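Side-chain contacts in 2-(hydroxymethyl)glutarate dehydrogenase (Eubacterium barkeri, PDB 3CKY), which catalyses the NAD-dependent interconversion of 2-formylglutarate and (S)-2-hydroxymethylglutarate, a step in the bacterial fermentation of nicotinate: residues A186-A189 against E190-L194; S283-I286 against K287-E290. All blocks are in the same frame, centred on the assembly; numbering follows the deposited sequence.

Contact 1 (A186-A189 against E190-L194); sequences ASLA and EALVL
Leu188 lays its branched end across that of Leu192, one turn further along helix 169-197, the long alpha-helix of the C-terminal domain. The closest approach is 3.9 Å, from Leu188 CG to Leu192 CD1, and the two isobutyl groups meet at a slant. Their first torsions differ: Leu188 carries CG opposite its backbone N (chi1 -174°), whereas in Leu192 CG lies beside the N (chi1 -70°), which tilts it back toward the preceding turn until CG is 3.3 Å from Leu188 O. Both leucines face helix 217-228, touching Met219 and Met223 respectively. In the main chain between them Leu192 N donates to Leu188 O over 2.9 Å and Ala191 N to Ser187 O, while the bond from Val193 N to Ala189 O is weak.

Glu190 leaves the helix on another side. Its chi1 of 70° sets CG between the backbone N and carbonyl carbon and folds the chain back over the previous turn, with CG 3.4 Å from Ser187 O. The carboxylate is buried yet well supplied with donors, since OE1 bonds to Thr262 OG1 and OE2 to Met261 N, both of the second subunit, so this helix contributes directly to the tetramer interface. A water completes the arrangement, giving one hydrogen to Glu190 OE2 at 2.6 Å and another to Ala186 O at 2.7 Å.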
loop_
_atom_site.group_PDB
_atom_site.type_symbol
_atom_site.label_atom_id
_atom_site.label_comp_id
_atom_site.label_asym_id
_atom_site.label_seq_id
_atom_site.Cartn_x
_atom_site.Cartn_y
_atom_site.Cartn_z
ATOM N N ALA A 186 13.456 -3.400 -3.095
ATOM C CA ALA A 186 12.708 -2.201 -2.735
ATOM C C ALA A 186 13.015 -1.751 -1.287
ATOM O O ALA A 186 13.194 -0.567 -1.021
ATOM C CB ALA A 186 11.186 -2.434 -2.934
ATOM N N SER A 187 13.065 -2.705 -0.362
ATOM C CA SER A 187 13.391 -2.401 1.029
ATOM C C SER A 187 14.823 -1.873 1.162
ATOM O O SER A 187 15.087 -0.905 1.868
ATOM C CB SER A 187 13.216 -3.650 1.896
ATOM O OG SER A 187 11.891 -4.156 1.843
ATOM N N LEU A 188 15.740 -2.516 0.456
ATOM C CA LEU A 188 17.149 -2.111 0.447
ATOM C C LEU A 188 17.321 -0.668 -0.047
ATOM O O LEU A 188 18.084 0.127 0.533
ATOM C CB LEU A 188 17.966 -3.079 -0.421
ATOM C CG LEU A 188 19.492 -2.879 -0.407
ATOM C CD1 LEU A 188 20.075 -3.030 1.020
ATOM C CD2 LEU A 188 20.165 -3.815 -1.399
ATOM N N ALA A 189 16.589 -0.328 -1.098
ATOM C CA ALA A 189 16.674 1.001 -1.705
ATOM C C ALA A 189 16.479 2.136 -0.684
ATOM O O ALA A 189 17.350 3.026 -0.545
ATOM C CB ALA A 189 15.664 1.121 -2.835
ATOM N N GLU A 190 15.338 2.100 0.021
ATOM C CA GLU A 190 15.020 3.132 1.010
ATOM C C GLU A 190 15.953 3.062 2.229
ATOM O O GLU A 190 16.332 4.104 2.788
ATOM C CB GLU A 190 13.547 3.073 1.422
ATOM C CG GLU A 190 13.149 1.843 2.261
ATOM C CD GLU A 190 11.650 1.730 2.490
ATOM O OE1 GLU A 190 11.214 1.540 3.655
ATOM O OE2 GLU A 190 10.900 1.817 1.496
ATOM N N ALA A 191 16.336 1.843 2.616
ATOM C CA ALA A 191 17.260 1.622 3.740
ATOM C C ALA A 191 18.619 2.275 3.542
ATOM O O ALA A 191 19.181 2.878 4.469
ATOM C CB ALA A 191 17.449 0.127 3.985
ATOM N N LEU A 192 19.164 2.127 2.341
ATOM C CA LEU A 192 20.477 2.679 2.021
ATOM C C LEU A 192 20.456 4.205 1.993
ATOM O O LEU A 192 21.370 4.860 2.482
ATOM C CB LEU A 192 20.972 2.125 0.689
ATOM C CG LEU A 192 21.363 0.640 0.678
ATOM C CD1 LEU A 192 21.773 0.221 -0.735
ATOM C CD2 LEU A 192 22.488 0.362 1.675
ATOM N N VAL A 193 19.391 4.761 1.437
ATOM C CA VAL A 193 19.197 6.204 1.427
ATOM C C VAL A 193 19.102 6.771 2.853
ATOM O O VAL A 193 19.710 7.808 3.152
ATOM C CB VAL A 193 17.944 6.566 0.609
ATOM C CG1 VAL A 193 17.577 8.047 0.776
ATOM C CG2 VAL A 193 18.144 6.156 -0.864
ATOM N N LEU A 194 18.342 6.084 3.717
ATOM C CA LEU A 194 18.228 6.451 5.126
ATOM C C LEU A 194 19.592 6.467 5.810
ATOM O O LEU A 194 19.922 7.422 6.506
ATOM C CB LEU A 194 17.306 5.476 5.859
ATOM C CG LEU A 194 17.042 5.737 7.367
ATOM C CD1 LEU A 194 16.349 7.083 7.610
ATOM C CD2 LEU A 194 16.267 4.601 8.018
HETATM O O HOH W 1 11.610 1.664 -1.026
#

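Contact 2 (S283-I286 against K287-E290); sequences SAVI and KVWE
The segment 283-290 leads from a 3-10 turn at Ser283-Ala284 into helix 286-293, near the C-terminal end of the chain. Lys287 N donates to Ala284 O at 2.9 Å and Val288 N to Val285 O, each three residues back; in both bonds the donor stands more than 50° out of the carbonyl plane, as is usual for bonds to a carbonyl three residues back along the chain. At Ile286 O the pattern changes to the alpha-helical one: Glu290 N reaches this oxygen in the carbonyl plane with an N-H...O angle of 167°, while Trp289 N adds a weak bond.

Lys287 runs extended past the 3-10 turn, its CG 3.4 Å from Ala284 O and its CE 4.2 Å from Ala284 CB. Val285 and Val288 meet at an angle through their CG2 methyls, 4.2 Å apart. On the same turn Ile286 presents CG2 to Glu290, whose OE2 lies 3.8 Å from that methyl. Val288 CG1 sits 4.0 Å above one face of the Trp289 indole, toward its rim.

Lys287 thus lies along the turn with its methylenes and sends NZ outward to a salt bridge with Glu280, beside which it probably keeps its charge. Glu290 rests OE2 near the Ile286 methyl, while OE1 accepts from Val297 N and Ser298 N, tying the C-terminal tail to the helix.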
loop_
_atom_site.group_PDB
_atom_site.type_symbol
_atom_site.label_atom_id
_atom_site.label_comp_id
_atom_site.label_asym_id
_atom_site.label_seq_id
_atom_site.Cartn_x
_atom_site.Cartn_y
_atom_site.Cartn_z
ATOM N N SER A 283 18.053 -2.508 -9.515
ATOM C CA SER A 283 18.587 -1.816 -8.347
ATOM C C SER A 283 18.639 -0.301 -8.550
ATOM O O SER A 283 18.759 0.459 -7.574
ATOM C CB SER A 283 19.984 -2.338 -7.982
ATOM O OG SER A 283 20.929 -2.168 -9.032
ATOM N N ALA A 284 18.547 0.131 -9.816
ATOM C CA ALA A 284 18.407 1.556 -10.163
ATOM C C ALA A 284 17.142 2.173 -9.573
ATOM O O ALA A 284 16.997 3.373 -9.572
ATOM C CB ALA A 284 18.437 1.757 -11.684
ATOM N N VAL A 285 16.223 1.365 -9.064
ATOM C CA VAL A 285 15.037 1.906 -8.357
ATOM C C VAL A 285 15.427 2.840 -7.177
ATOM O O VAL A 285 14.663 3.742 -6.822
ATOM C CB VAL A 285 14.100 0.761 -7.885
ATOM C CG1 VAL A 285 14.681 0.047 -6.658
ATOM C CG2 VAL A 285 12.706 1.287 -7.620
ATOM N N ILE A 286 16.619 2.631 -6.602
ATOM C CA ILE A 286 17.163 3.526 -5.586
ATOM C C ILE A 286 17.172 5.014 -6.043
ATOM O O ILE A 286 16.997 5.926 -5.234
ATOM C CB ILE A 286 18.598 3.098 -5.118
ATOM C CG1 ILE A 286 18.946 3.767 -3.783
ATOM C CG2 ILE A 286 19.669 3.467 -6.174
ATOM C CD1 ILE A 286 20.178 3.204 -3.073
ATOM N N LYS A 287 17.380 5.238 -7.341
ATOM C CA LYS A 287 17.355 6.585 -7.930
ATOM C C LYS A 287 16.025 7.317 -7.710
ATOM O O LYS A 287 16.004 8.543 -7.668
ATOM C CB LYS A 287 17.621 6.513 -9.421
ATOM C CG LYS A 287 19.019 6.061 -9.803
ATOM C CD LYS A 287 19.174 6.130 -11.325
ATOM C CE LYS A 287 20.421 5.442 -11.782
ATOM N NZ LYS A 287 20.664 5.675 -13.239
ATOM N N VAL A 288 14.927 6.572 -7.556
ATOM C CA VAL A 288 13.636 7.171 -7.132
ATOM C C VAL A 288 13.780 8.019 -5.855
ATOM O O VAL A 288 13.325 9.158 -5.803
ATOM C CB VAL A 288 12.526 6.129 -6.902
ATOM C CG1 VAL A 288 11.272 6.807 -6.302
ATOM C CG2 VAL A 288 12.184 5.400 -8.205
ATOM N N TRP A 289 14.447 7.471 -4.854
ATOM C CA TRP A 289 14.594 8.159 -3.577
ATOM C C TRP A 289 15.697 9.215 -3.597
ATOM O O TRP A 289 15.563 10.266 -2.977
ATOM C CB TRP A 289 14.829 7.135 -2.461
ATOM C CG TRP A 289 13.729 6.100 -2.349
ATOM C CD1 TRP A 289 13.888 4.755 -2.315
ATOM C CD2 TRP A 289 12.303 6.338 -2.287
ATOM N NE1 TRP A 289 12.663 4.131 -2.225
ATOM C CE2 TRP A 289 11.674 5.079 -2.211
ATOM C CE3 TRP A 289 11.502 7.495 -2.302
ATOM C CZ2 TRP A 289 10.277 4.934 -2.137
ATOM C CZ3 TRP A 289 10.118 7.351 -2.236
ATOM C CH2 TRP A 289 9.522 6.075 -2.149
ATOM N N GLU A 290 16.776 8.935 -4.328
ATOM C CA GLU A 290 17.876 9.893 -4.519
ATOM C C GLU A 290 17.379 11.159 -5.176
ATOM O O GLU A 290 17.733 12.257 -4.760
ATOM C CB GLU A 290 19.008 9.280 -5.358
ATOM C CG GLU A 290 19.678 8.115 -4.657
ATOM C CD GLU A 290 20.795 7.483 -5.457
ATOM O OE1 GLU A 290 21.893 7.297 -4.867
ATOM O OE2 GLU A 290 20.580 7.176 -6.654
#

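Overall arrangement
Contact 1 comes first along the chain, in the later part of helix 169-197; contact 2 follows at the start of helix 286-293, and all four segments belong to the C-terminal domain, apart from the Rossmann domain. Their centres are about 9 Å apart and they touch directly. Val193 CG2 lies 3.8 Å from Trp289 CB and 3.9 Å from Ile286 CG1, so the two helices pack closely there in a buried, apolar junction. A separate approach to the backbone brings Trp289 CD1 within 3.8 Å of Glu190 N. Glu190 and Trp289 both pack on Pro260 of the second subunit, which carries the packing into the homotetramer interface, away from the annotated nucleotide and active-site residues.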